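Side-chain contact in pmbA-related protein (Thermotoga maritima, PDB 1VL4), which probably acts as a metallopeptidase of the U62 family and has been proposed to modulate DNA gyrase: residues K353-L358 and A434-V439. Numbering follows the deposited sequence.
Sequences KSFEEL and APSVLV
Phe355 and Leu358, one turn apart on helix 355-362, reach Ser436, immediately before strand 437-444, a helix-on-sheet packing within the C-terminal PmbA/TldA domain. The Phe355 side chain can be followed outward. CB leaves the helix without facing the strand, and CG stands anti to the backbone N (chi1 -172°), which carries the ring across to the serine. CD1 then meets Ser436 OG at 3.5 Å, with Ser436 CB slightly farther from it, and CE1 lies a little farther from the same OG. The hydroxyl oxygen lies at the ring edge, in the ring plane, and is anchored by hydrogen bonds with Asp425 OD2 and Asn241 N, so this buried polar atom is satisfied while it packs against carbon. Leu238 of the neighbouring strand 233-239 touches Phe355, Leu358 and Ser436 alike. Away from the contact, at the N-terminus of the helix, Ser354 and Glu357 form a capping box: Glu357 N donates to Ser354 OG at 3.1 Å, and Ser354 N donates to the anti lone pair of Glu357 OE1 at 2.8 Å. The CB of Leu358 is directed at residues 434-439, and its CD1 rests 4.0 Å from Ser436 O and 4.2 Å from Ser436 CB.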
# COMPACT_ATOMS: atom_id res chain seq x y z
N LYS A 353 -4.01 -10.51 -36.90
CA LYS A 353 -4.15 -9.15 -37.43
C LYS A 353 -3.23 -8.16 -36.70
O LYS A 353 -3.11 -8.17 -35.49
CB LYS A 353 -5.59 -8.69 -37.32
CG LYS A 353 -6.64 -9.50 -38.13
CD LYS A 353 -6.42 -9.42 -39.59
CE LYS A 353 -7.69 -9.74 -40.42
NZ LYS A 353 -8.34 -11.01 -40.00
N SER A 354 -2.60 -7.25 -37.44
CA SER A 354 -1.88 -6.18 -36.81
C SER A 354 -2.88 -5.17 -36.26
O SER A 354 -4.08 -5.24 -36.56
CB SER A 354 -1.00 -5.48 -37.83
OG SER A 354 -1.82 -4.85 -38.78
N PHE A 355 -2.39 -4.22 -35.47
CA PHE A 355 -3.23 -3.12 -35.01
C PHE A 355 -3.90 -2.37 -36.17
O PHE A 355 -5.11 -2.07 -36.16
CB PHE A 355 -2.40 -2.17 -34.14
CG PHE A 355 -3.22 -1.12 -33.47
CD1 PHE A 355 -3.80 -1.35 -32.24
CD2 PHE A 355 -3.44 0.08 -34.08
CE1 PHE A 355 -4.57 -0.39 -31.65
CE2 PHE A 355 -4.21 1.05 -33.48
CZ PHE A 355 -4.77 0.82 -32.27
N GLU A 356 -3.10 -2.03 -37.15
CA GLU A 356 -3.59 -1.32 -38.32
C GLU A 356 -4.70 -2.10 -39.04
O GLU A 356 -5.65 -1.50 -39.54
CB GLU A 356 -2.41 -1.04 -39.26
CG GLU A 356 -2.72 -0.25 -40.55
CD GLU A 356 -3.50 1.04 -40.31
OE1 GLU A 356 -3.25 1.72 -39.28
OE2 GLU A 356 -4.37 1.36 -41.16
N GLU A 357 -4.55 -3.43 -39.11
CA GLU A 357 -5.58 -4.30 -39.68
C GLU A 357 -6.86 -4.31 -38.85
O GLU A 357 -7.96 -4.23 -39.37
CB GLU A 357 -5.05 -5.73 -39.88
CG GLU A 357 -4.04 -5.82 -41.02
CD GLU A 357 -3.35 -7.19 -41.15
OE1 GLU A 357 -2.86 -7.76 -40.15
OE2 GLU A 357 -3.29 -7.67 -42.29
N LEU A 358 -6.70 -4.37 -37.53
CA LEU A 358 -7.83 -4.23 -36.61
C LEU A 358 -8.58 -2.90 -36.75
O LEU A 358 -9.81 -2.86 -36.67
CB LEU A 358 -7.35 -4.42 -35.15
CG LEU A 358 -6.86 -5.80 -34.74
CD1 LEU A 358 -6.64 -5.79 -33.24
CD2 LEU A 358 -7.76 -6.99 -35.14
N ALA A 434 -0.56 -9.56 -23.45
CA ALA A 434 -1.71 -9.45 -24.34
C ALA A 434 -1.43 -8.63 -25.56
O ALA A 434 -0.64 -7.71 -25.50
CB ALA A 434 -2.93 -8.84 -23.60
N PRO A 435 -2.17 -8.94 -26.65
CA PRO A 435 -2.26 -8.07 -27.82
C PRO A 435 -3.45 -7.13 -27.70
O PRO A 435 -4.14 -7.12 -26.70
CB PRO A 435 -2.46 -9.06 -28.94
CG PRO A 435 -3.36 -10.09 -28.31
CD PRO A 435 -2.96 -10.16 -26.85
N SER A 436 -3.66 -6.30 -28.70
CA SER A 436 -4.86 -5.51 -28.81
C SER A 436 -6.00 -6.48 -29.23
O SER A 436 -5.74 -7.54 -29.76
CB SER A 436 -4.67 -4.41 -29.85
OG SER A 436 -3.54 -3.60 -29.54
N VAL A 437 -7.24 -6.10 -28.91
CA VAL A 437 -8.45 -6.81 -29.33
C VAL A 437 -9.51 -5.85 -29.82
O VAL A 437 -9.54 -4.64 -29.45
CB VAL A 437 -9.08 -7.64 -28.17
CG1 VAL A 437 -8.10 -8.69 -27.69
CG2 VAL A 437 -9.56 -6.72 -27.00
N LEU A 438 -10.36 -6.38 -30.70
CA LEU A 438 -11.59 -5.75 -31.12
C LEU A 438 -12.81 -6.34 -30.37
O LEU A 438 -13.09 -7.55 -30.45
CB LEU A 438 -11.79 -5.89 -32.63
CG LEU A 438 -13.10 -5.30 -33.12
CD1 LEU A 438 -13.24 -3.80 -32.75
CD2 LEU A 438 -13.21 -5.54 -34.62
N VAL A 439 -13.48 -5.46 -29.63
CA VAL A 439 -14.66 -5.79 -28.83
C VAL A 439 -15.88 -5.25 -29.63
O VAL A 439 -15.95 -4.06 -30.01
CB VAL A 439 -14.57 -5.16 -27.39
CG1 VAL A 439 -15.76 -5.57 -26.51
CG2 VAL A 439 -13.30 -5.50 -26.70